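Local coordinates for protein beta-1,3-1,4-glucanase (Caldicellulosiruptor sp. F32, PDB 5H4R) that probably hydrolyses mixed-linkage beta-1,3-1,4-glucans such as lichenan, holding glucan chains in a cleft of its glycoside hydrolase family 5 barrel, at residues 154-159 / 211-216; 193-198 / 204-209; 247-252 / 267-272. The protein carries 1 engineered substitution. All coordinates share one frame; numbering follows the deposited sequence.

Contact 1: residues 154-159 / 211-216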
loop_
_atom_site.group_PDB
_atom_site.type_symbol
_atom_site.label_atom_id
_atom_site.label_comp_id
_atom_site.label_asym_id
_atom_site.label_seq_id
_atom_site.Cartn_x
_atom_site.Cartn_y
_atom_site.Cartn_z
ATOM N N GLN A 154 18.732 -17.095 -6.858
ATOM C CA GLN A 154 18.603 -18.441 -6.307
ATOM C C GLN A 154 17.157 -18.909 -6.295
ATOM O O GLN A 154 16.883 -20.095 -6.522
ATOM C CB GLN A 154 19.174 -18.493 -4.888
ATOM C CG GLN A 154 18.990 -19.834 -4.199
ATOM C CD GLN A 154 19.627 -19.876 -2.821
ATOM O OE1 GLN A 154 20.069 -18.851 -2.293
ATOM N NE2 GLN A 154 19.673 -21.067 -2.230
ATOM N N HIS A 155 16.215 -18.007 -6.006
ATOM C CA HIS A 155 14.814 -18.383 -5.863
ATOM C C HIS A 155 13.945 -17.803 -6.970
ATOM O O HIS A 155 12.714 -17.843 -6.868
ATOM C CB HIS A 155 14.294 -17.946 -4.491
ATOM C CG HIS A 155 14.986 -18.643 -3.369
ATOM N ND1 HIS A 155 15.949 -18.038 -2.586
ATOM C CD2 HIS A 155 14.897 -19.922 -2.935
ATOM C CE1 HIS A 155 16.391 -18.903 -1.690
ATOM N NE2 HIS A 155 15.775 -20.054 -1.882
ATOM N N LEU A 156 14.553 -17.281 -8.037
ATOM C CA LEU A 156 13.777 -16.541 -9.030
ATOM C C LEU A 156 12.794 -17.451 -9.770
ATOM O O LEU A 156 11.666 -17.032 -10.057
ATOM C CB LEU A 156 14.712 -15.827 -10.014
ATOM C CG LEU A 156 14.039 -14.969 -11.100
ATOM C CD1 LEU A 156 13.218 -13.842 -10.501
ATOM C CD2 LEU A 156 15.092 -14.413 -12.064
ATOM N N GLN A 157 13.194 -18.680 -10.106
ATOM C CA GLN A 157 12.299 -19.547 -10.872
ATOM C C GLN A 157 11.017 -19.846 -10.088
ATOM O O GLN A 157 9.907 -19.776 -10.635
ATOM C CB GLN A 157 13.015 -20.839 -11.265
ATOM C CG GLN A 157 12.101 -21.845 -11.944
ATOM C CD GLN A 157 12.793 -23.149 -12.276
ATOM O OE1 GLN A 157 13.996 -23.182 -12.541
ATOM N NE2 GLN A 157 12.035 -24.239 -12.249
ATOM N N THR A 158 11.147 -20.155 -8.798
ATOM C CA THR A 158 9.957 -20.349 -7.969
ATOM C C THR A 158 9.180 -19.052 -7.777
ATOM O O THR A 158 7.943 -19.067 -7.739
ATOM C CB THR A 158 10.373 -20.940 -6.635
ATOM O OG1 THR A 158 10.958 -22.226 -6.884
ATOM C CG2 THR A 158 9.165 -21.115 -5.732
ATOM N N SER A 159 9.873 -17.920 -7.685
ATOM C CA SER A 159 9.167 -16.651 -7.536
ATOM C C SER A 159 8.337 -16.319 -8.772
ATOM O O SER A 159 7.205 -15.839 -8.655
ATOM C CB SER A 159 10.163 -15.531 -7.244
ATOM O OG SER A 159 10.805 -15.776 -6.008
ATOM N N VAL A 211 17.302 -6.085 -7.224
ATOM C CA VAL A 211 16.623 -5.065 -8.024
ATOM C C VAL A 211 16.238 -5.626 -9.385
ATOM O O VAL A 211 15.119 -5.407 -9.879
ATOM C CB VAL A 211 17.522 -3.821 -8.140
ATOM C CG1 VAL A 211 16.985 -2.838 -9.211
ATOM C CG2 VAL A 211 17.610 -3.114 -6.812
ATOM N N GLU A 212 17.137 -6.401 -9.993
ATOM C CA GLU A 212 16.848 -7.015 -11.285
ATOM C C GLU A 212 15.735 -8.044 -11.161
ATOM O O GLU A 212 14.867 -8.145 -12.035
ATOM C CB GLU A 212 18.114 -7.662 -11.848
ATOM C CG GLU A 212 19.201 -6.649 -12.206
ATOM C CD GLU A 212 18.760 -5.634 -13.256
ATOM O OE1 GLU A 212 18.486 -6.058 -14.402
ATOM O OE2 GLU A 212 18.677 -4.416 -12.934
ATOM N N ALA A 213 15.757 -8.833 -10.092
ATOM C CA ALA A 213 14.718 -9.827 -9.905
ATOM C C ALA A 213 13.358 -9.167 -9.761
ATOM O O ALA A 213 12.365 -9.680 -10.279
ATOM C CB ALA A 213 15.032 -10.680 -8.676
ATOM N N ILE A 214 13.297 -8.033 -9.055
ATOM C CA ILE A 214 12.030 -7.322 -8.870
ATOM C C ILE A 214 11.532 -6.790 -10.204
ATOM O O ILE A 214 10.327 -6.834 -10.487
ATOM C CB ILE A 214 12.181 -6.201 -7.819
ATOM C CG1 ILE A 214 12.290 -6.799 -6.415
ATOM C CG2 ILE A 214 10.954 -5.248 -7.834
ATOM C CD1 ILE A 214 12.723 -5.826 -5.372
ATOM N N ASN A 215 12.440 -6.278 -11.037
ATOM C CA ASN A 215 12.052 -5.844 -12.384
ATOM C C ASN A 215 11.434 -7.003 -13.162
ATOM O O ASN A 215 10.386 -6.850 -13.800
ATOM C CB ASN A 215 13.256 -5.282 -13.135
ATOM C CG ASN A 215 13.674 -3.899 -12.654
ATOM O OD1 ASN A 215 12.881 -3.168 -12.062
ATOM N ND2 ASN A 215 14.931 -3.525 -12.938
ATOM N N LYS A 216 12.067 -8.178 -13.104
ATOM C CA LYS A 216 11.565 -9.345 -13.817
ATOM C C LYS A 216 10.198 -9.753 -13.295
ATOM O O LYS A 216 9.278 -10.062 -14.071
ATOM C CB LYS A 216 12.547 -10.510 -13.666
ATOM C CG LYS A 216 12.027 -11.867 -14.144
ATOM C CD LYS A 216 11.783 -11.902 -15.677
ATOM C CE LYS A 216 11.499 -13.326 -16.151
ATOM N NZ LYS A 216 11.129 -13.376 -17.590
#

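Contact 2: residues 193-198 / 204-209. With BGC (beta-D-glucopyranose), chain B.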
loop_
_atom_site.group_PDB
_atom_site.type_symbol
_atom_site.label_atom_id
_atom_site.label_comp_id
_atom_site.label_asym_id
_atom_site.label_seq_id
_atom_site.Cartn_x
_atom_site.Cartn_y
_atom_site.Cartn_z
ATOM N N GLY A 193 15.709 -10.830 6.618
ATOM C CA GLY A 193 16.699 -11.308 7.559
ATOM C C GLY A 193 18.106 -11.071 7.063
ATOM O O GLY A 193 18.908 -12.001 6.951
ATOM N N SER A 194 18.399 -9.816 6.718
ATOM C CA SER A 194 19.634 -9.445 6.037
ATOM C C SER A 194 19.884 -7.973 6.284
ATOM O O SER A 194 18.938 -7.195 6.424
ATOM C CB SER A 194 19.533 -9.702 4.530
ATOM O OG SER A 194 20.392 -8.849 3.793
ATOM N N ARG A 195 21.162 -7.595 6.308
ATOM C CA ARG A 195 21.506 -6.178 6.398
ATOM C C ARG A 195 20.893 -5.382 5.254
ATOM O O ARG A 195 20.736 -4.162 5.368
ATOM C CB ARG A 195 23.025 -5.988 6.405
ATOM C CG ARG A 195 23.716 -6.341 5.105
ATOM C CD ARG A 195 25.246 -6.466 5.372
ATOM N NE ARG A 195 25.998 -6.967 4.232
ATOM C CZ ARG A 195 25.891 -8.208 3.745
ATOM N NH1 ARG A 195 25.042 -9.085 4.289
ATOM N NH2 ARG A 195 26.626 -8.576 2.701
ATOM N N PHE A 196 20.540 -6.045 4.157
ATOM C CA PHE A 196 19.952 -5.360 3.011
ATOM C C PHE A 196 18.432 -5.370 2.996
ATOM O O PHE A 196 17.844 -4.936 2.012
ATOM C CB PHE A 196 20.483 -5.980 1.724
ATOM C CG PHE A 196 21.969 -5.851 1.558
ATOM C CD1 PHE A 196 22.593 -4.627 1.665
ATOM C CD2 PHE A 196 22.731 -6.963 1.281
ATOM C CE1 PHE A 196 23.970 -4.507 1.504
ATOM C CE2 PHE A 196 24.100 -6.862 1.109
ATOM C CZ PHE A 196 24.725 -5.629 1.218
ATOM N N GLU A 197 17.776 -5.834 4.054
ATOM C CA GLU A 197 16.323 -5.961 4.002
ATOM C C GLU A 197 15.656 -4.623 3.693
ATOM O O GLU A 197 14.678 -4.574 2.943
ATOM C CB GLU A 197 15.786 -6.540 5.321
ATOM C CG GLU A 197 14.260 -6.637 5.300
ATOM C CD GLU A 197 13.654 -7.539 6.346
ATOM O OE1 GLU A 197 14.398 -8.220 7.102
ATOM O OE2 GLU A 197 12.380 -7.554 6.410
ATOM N N TRP A 198 16.146 -3.534 4.287
ATOM C CA TRP A 198 15.513 -2.230 4.128
ATOM C C TRP A 198 16.406 -1.185 3.475
ATOM O O TRP A 198 15.991 -0.024 3.365
ATOM C CB TRP A 198 15.033 -1.690 5.487
ATOM C CG TRP A 198 14.082 -2.640 6.175
ATOM C CD1 TRP A 198 14.341 -3.394 7.281
ATOM C CD2 TRP A 198 12.736 -2.966 5.778
ATOM N NE1 TRP A 198 13.237 -4.133 7.624
ATOM C CE2 TRP A 198 12.249 -3.918 6.694
ATOM C CE3 TRP A 198 11.909 -2.563 4.727
ATOM C CZ2 TRP A 198 10.954 -4.449 6.621
ATOM C CZ3 TRP A 198 10.625 -3.100 4.643
ATOM C CH2 TRP A 198 10.158 -4.029 5.591
ATOM N N ASN A 204 26.949 -3.382 -4.501
ATOM C CA ASN A 204 27.032 -4.777 -4.084
ATOM C C ASN A 204 26.231 -5.661 -5.043
ATOM O O ASN A 204 25.055 -5.370 -5.311
ATOM C CB ASN A 204 26.514 -4.933 -2.662
ATOM C CG ASN A 204 26.687 -6.339 -2.129
ATOM O OD1 ASN A 204 26.266 -7.309 -2.752
ATOM N ND2 ASN A 204 27.309 -6.456 -0.970
ATOM N N PRO A 205 26.809 -6.745 -5.568
ATOM C CA PRO A 205 26.065 -7.576 -6.537
ATOM C C PRO A 205 24.804 -8.225 -5.979
ATOM O O PRO A 205 23.879 -8.510 -6.747
ATOM C CB PRO A 205 27.101 -8.635 -6.955
ATOM C CG PRO A 205 28.150 -8.601 -5.904
ATOM C CD PRO A 205 28.201 -7.204 -5.399
ATOM N N GLU A 206 24.744 -8.492 -4.672
ATOM C CA GLU A 206 23.542 -9.072 -4.098
ATOM C C GLU A 206 22.374 -8.106 -4.224
ATOM O O GLU A 206 21.246 -8.514 -4.523
ATOM C CB GLU A 206 23.801 -9.434 -2.637
ATOM C CG GLU A 206 22.708 -10.231 -1.985
ATOM C CD GLU A 206 23.064 -10.678 -0.575
ATOM O OE1 GLU A 206 24.238 -10.520 -0.168
ATOM O OE2 GLU A 206 22.163 -11.185 0.128
ATOM N N CYS A 207 22.639 -6.811 -4.024
ATOM C CA CYS A 207 21.588 -5.805 -4.135
ATOM C C CYS A 207 21.208 -5.571 -5.586
ATOM O O CYS A 207 20.030 -5.422 -5.907
ATOM C CB CYS A 207 22.048 -4.495 -3.498
ATOM S SG CYS A 207 22.446 -4.661 -1.754
ATOM N N ARG A 208 22.194 -5.530 -6.485
ATOM C CA ARG A 208 21.856 -5.351 -7.888
ATOM C C ARG A 208 21.003 -6.507 -8.380
ATOM O O ARG A 208 20.079 -6.308 -9.170
ATOM C CB ARG A 208 23.129 -5.211 -8.732
ATOM C CG ARG A 208 23.977 -4.030 -8.290
ATOM C CD ARG A 208 25.050 -3.644 -9.300
ATOM N NE ARG A 208 24.469 -3.114 -10.538
ATOM C CZ ARG A 208 24.091 -1.848 -10.731
ATOM N NH1 ARG A 208 24.216 -0.945 -9.766
ATOM N NH2 ARG A 208 23.577 -1.481 -11.901
ATOM N N ASP A 209 21.293 -7.720 -7.907
ATOM C CA ASP A 209 20.546 -8.903 -8.322
ATOM C C ASP A 209 19.090 -8.832 -7.860
ATOM O O ASP A 209 18.173 -9.201 -8.604
ATOM C CB ASP A 209 21.236 -10.139 -7.763
ATOM C CG ASP A 209 20.493 -11.420 -8.071
ATOM O OD1 ASP A 209 20.460 -11.844 -9.245
ATOM O OD2 ASP A 209 19.970 -12.028 -7.126
HETATM C C2 BGC B . 8.808 -1.669 8.889
HETATM C C3 BGC B . 7.690 -2.510 8.275
HETATM C C4 BGC B . 6.809 -1.648 7.367
HETATM C C5 BGC B . 7.692 -0.946 6.329
HETATM C C6 BGC B . 7.034 0.216 5.573
HETATM C C1 BGC B . 9.630 -1.018 7.774
HETATM O O1 BGC B . 10.641 -0.126 8.282
HETATM O O2 BGC B . 9.606 -2.533 9.710
HETATM O O3 BGC B . 6.888 -3.069 9.316
HETATM O O4 BGC B . 5.880 -2.585 6.784
HETATM O O5 BGC B . 8.723 -0.251 7.005
HETATM O O6 BGC B . 8.021 0.958 4.803
#

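Contact 3: residues 247-252 / 267-272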
loop_
_atom_site.group_PDB
_atom_site.type_symbol
_atom_site.label_atom_id
_atom_site.label_comp_id
_atom_site.label_asym_id
_atom_site.label_seq_id
_atom_site.Cartn_x
_atom_site.Cartn_y
_atom_site.Cartn_z
ATOM N N GLU A 247 13.192 5.447 -2.706
ATOM C CA GLU A 247 14.554 5.457 -3.205
ATOM C C GLU A 247 14.757 4.432 -4.308
ATOM O O GLU A 247 15.571 4.658 -5.212
ATOM C CB GLU A 247 15.541 5.184 -2.070
ATOM C CG GLU A 247 15.722 6.363 -1.137
ATOM C CD GLU A 247 14.592 6.546 -0.138
ATOM O OE1 GLU A 247 13.706 5.682 -0.004
ATOM O OE2 GLU A 247 14.603 7.589 0.537
ATOM N N TYR A 248 14.047 3.308 -4.260
ATOM C CA TYR A 248 14.376 2.197 -5.140
ATOM C C TYR A 248 13.431 2.121 -6.332
ATOM O O TYR A 248 13.560 1.215 -7.158
ATOM C CB TYR A 248 14.452 0.888 -4.331
ATOM C CG TYR A 248 15.492 1.051 -3.247
ATOM C CD1 TYR A 248 16.722 1.654 -3.528
ATOM C CD2 TYR A 248 15.237 0.657 -1.936
ATOM C CE1 TYR A 248 17.669 1.865 -2.516
ATOM C CE2 TYR A 248 16.181 0.864 -0.928
ATOM C CZ TYR A 248 17.378 1.473 -1.230
ATOM O OH TYR A 248 18.301 1.689 -0.229
ATOM N N VAL A 249 12.542 3.107 -6.488
ATOM C CA VAL A 249 12.018 3.428 -7.808
ATOM C C VAL A 249 12.712 4.638 -8.395
ATOM O O VAL A 249 12.584 4.878 -9.609
ATOM C CB VAL A 249 10.489 3.649 -7.807
ATOM C CG1 VAL A 249 9.771 2.317 -7.550
ATOM C CG2 VAL A 249 10.087 4.706 -6.805
ATOM N N LEU A 250 13.473 5.392 -7.587
ATOM C CA LEU A 250 14.189 6.558 -8.073
ATOM C C LEU A 250 15.529 6.188 -8.696
ATOM O O LEU A 250 16.020 6.934 -9.556
ATOM C CB LEU A 250 14.369 7.568 -6.933
ATOM C CG LEU A 250 13.062 8.232 -6.475
ATOM C CD1 LEU A 250 13.296 9.011 -5.165
ATOM C CD2 LEU A 250 12.471 9.138 -7.543
ATOM N N ILE A 251 16.121 5.059 -8.289
ATOM C CA ILE A 251 17.359 4.606 -8.906
ATOM C C ILE A 251 17.149 4.351 -10.395
ATOM O O ILE A 251 16.060 3.952 -10.843
ATOM C CB ILE A 251 17.910 3.339 -8.225
ATOM C CG1 ILE A 251 16.872 2.225 -8.218
ATOM C CG2 ILE A 251 18.420 3.665 -6.800
ATOM C CD1 ILE A 251 17.398 0.873 -7.666
ATOM N N ASP A 252 18.230 4.543 -11.163
ATOM C CA ASP A 252 18.186 4.329 -12.610
ATOM C C ASP A 252 17.853 2.883 -12.948
ATOM O O ASP A 252 17.284 2.601 -14.009
ATOM C CB ASP A 252 19.530 4.699 -13.241
ATOM C CG ASP A 252 19.830 6.174 -13.167
ATOM O OD1 ASP A 252 18.899 6.980 -12.931
ATOM O OD2 ASP A 252 21.008 6.523 -13.381
ATOM N N ILE A 267 0.295 1.888 -15.759
ATOM C CA ILE A 267 1.130 1.379 -14.674
ATOM C C ILE A 267 1.361 2.512 -13.685
ATOM O O ILE A 267 1.831 3.593 -14.066
ATOM C CB ILE A 267 2.475 0.823 -15.182
ATOM C CG1 ILE A 267 2.282 -0.256 -16.259
ATOM C CG2 ILE A 267 3.293 0.298 -14.007
ATOM C CD1 ILE A 267 1.497 -1.416 -15.834
ATOM N N ILE A 268 1.031 2.256 -12.419
ATOM C CA ILE A 268 1.151 3.221 -11.329
ATOM C C ILE A 268 2.340 2.812 -10.473
ATOM O O ILE A 268 2.482 1.635 -10.133
ATOM C CB ILE A 268 -0.128 3.257 -10.470
ATOM C CG1 ILE A 268 -1.344 3.689 -11.313
ATOM C CG2 ILE A 268 0.058 4.161 -9.272
ATOM C CD1 ILE A 268 -2.649 3.596 -10.580
ATOM N N ILE A 269 3.183 3.775 -10.126
ATOM C CA ILE A 269 4.307 3.508 -9.228
ATOM C C ILE A 269 3.785 3.469 -7.799
ATOM O O ILE A 269 3.086 4.389 -7.371
ATOM C CB ILE A 269 5.388 4.585 -9.368
ATOM C CG1 ILE A 269 5.874 4.731 -10.802
ATOM C CG2 ILE A 269 6.582 4.287 -8.432
ATOM C CD1 ILE A 269 6.389 3.489 -11.420
ATOM N N SER A 270 4.106 2.403 -7.079
ATOM C CA SER A 270 3.718 2.201 -5.689
ATOM C C SER A 270 4.890 2.510 -4.768
ATOM O O SER A 270 5.982 1.964 -4.948
ATOM C CB SER A 270 3.274 0.753 -5.460
ATOM O OG SER A 270 3.045 0.507 -4.087
ATOM N N VAL A 271 4.656 3.362 -3.767
ATOM C CA VAL A 271 5.653 3.588 -2.725
ATOM C C VAL A 271 4.958 3.572 -1.366
ATOM O O VAL A 271 3.775 3.904 -1.235
ATOM C CB VAL A 271 6.430 4.916 -2.880
ATOM C CG1 VAL A 271 7.060 5.030 -4.242
ATOM C CG2 VAL A 271 5.554 6.093 -2.619
ATOM N N HIS A 272 5.732 3.220 -0.347
ATOM C CA HIS A 272 5.337 3.351 1.053
ATOM C C HIS A 272 6.320 4.300 1.714
ATOM O O HIS A 272 7.513 4.252 1.407
ATOM C CB HIS A 272 5.371 2.034 1.783
ATOM C CG HIS A 272 4.445 1.027 1.210
ATOM N ND1 HIS A 272 4.415 -0.280 1.629
ATOM C CD2 HIS A 272 3.526 1.137 0.223
ATOM C CE1 HIS A 272 3.500 -0.933 0.934
ATOM N NE2 HIS A 272 2.937 -0.093 0.080
#

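Contact 1: residues 154-159 / 211-216
Leu156 meets Ala213 and Lys216 where the first turn of helix 156-173 lies against the flank of helix 205-226. The leucine is easiest to follow outward. Its CB points at the other helix but stays 5.3 Å from Ala213 CB, too far to touch. At the next atom CG stands anti to the backbone N (chi1 -178°), which turns the branch toward helix 205-226, and a methyl makes the approach. CD1 has the closer contacts: it rests 4.1 Å from Ala213 CB and 4.3 Å from Lys216 CG, so one methyl fits between residues three apart, almost one turn, on the facing helix. CD2 stays 5.0 Å from Ala213 CB but skirts Lys216 CG at 4.5 Å.

Lys216 offers only the root of its chain. A turn about CB-CG (chi2 66°) swings CD aside, and the extended stem beyond leads the amine away from the leucine, on the exposed side of the helix pair. Ala213, by contrast, is buried, and its short side chain lets the backbones come near: the CA atoms of Leu156 and Ala213 are 6.8 Å apart.

In the (beta/alpha)8 barrel these two helices follow consecutive strands, 135-139 and 181-184, so this is a joint between neighbouring helices of the outer layer. His155 is the N-cap residue of the first helix, and its carbonyl oxygen receives Ser159 N one turn on. Leu217 of helix 205-226 also touches Leu156 and Ser159.

No hydrogen bond or charge pair spans the two segments. With 112 Å² buried in all, the attraction is apolar and modest: plain van der Waals contact of a branched tip with a methyl and a methylene, with no directional bond.

Contact 2: residues 193-198 / 204-209
Cys207 SG sits over one face of the Phe196 ring, 3.4 Å from its centroid and 12° off the normal, a sulfur-aromatic contact. Phe196 CG lies anti to the carbonyl carbon (chi1 -62°), which turns the ring toward helix 205-226. The opposite face takes CG of Arg195, whose guanidinium lays its own face over Phe196 CE2. Glu206 OE1 comes to the ring edge, in plane, 3.9 Å from Phe196 CE2, its carboxylate turned 80° to the ring. Arg195 NH2 and Glu206 OE1, 4.2 Å apart, pair only as opposite charges, the oxygen well out of the guanidinium plane. Asn204 crosses at about a right angle, ND2 3.5 Å from Phe196 CZ. As N-cap of helix 205-226, its OD1 accepts Glu206 N in the carbonyl plane, which fixes the amide. The facing loop, after barrel strand 181-184, makes a type I turn from Ser194 to Glu197 and an ST turn, Ser194 OG accepting Phe196 N. With an alanine in place of Phe196, Cys207 SG is likely to lose its aromatic partner and Arg195 the ring it lies on. Trp198, in the glycan pocket, stacks a face on a bound glucose unit, Trp198 CH2 3.8 Å from its C1.

Contact 3: residues 247-252 / 267-272
Neither ring of the two segments enters the join of Val249 with Ile269 and Val271; both lie beside it. Tyr248 has Glu247 CB over one face, offset toward the rim, and its OH is hydrogen-bonded to Leu200 N. The ring of His272 bonds through ND1 to OE1 of the engineered Gln188 in the glycan pocket. A third ring, that of Phe254, touches Val249.

The touching itself is methyl against methyl. Ile269 CG2 faces the fork of Val249, equally far from CG1 and CG2 (3.9 Å), as the two side chains slide past each other in opposite directions. Val249 CG2 also reaches Val271 CG1, at 4.0 Å. The chi1 of Ile269 (-56°) puts CG2 opposite the backbone N, which presents this methyl to Val249. Ile269 and Val271, two residues apart on a strand, face the same way, while Ser270 between them points away from the helix.

Helix 247-250 is the short helical piece between barrel strands 237-240 and 267-272, part of a beta-alpha-beta unit. Strand 267-272 runs parallel between 237-240 and 322-327, and Leu311 of helix 298-316 touches both Val249 and Val271, closing this buried cluster between strand and outer helix.

How the contacts relate
Contact 3 is the buried one, set between a barrel strand and its covering helices; contacts 1 and 2 lie farther out and are only partly buried. Those two share helix 205-226: contact 2 takes its capped first turn, and contact 1 the stretch that follows, facing helix 156-173. Their centres are 13 Å apart. Chemistry does not simply track burial. The peripheral contact 1 and the buried contact 3 are both apolar, while contact 2 mixes sulfur, an aromatic ring and nearby charges, and its loop carries on to the sugar. The segments of contacts 1 and 3 touch, Val211 CG1 lying 4.0 Å from Ile251 CD1, whereas contacts 2 and 3 do not touch.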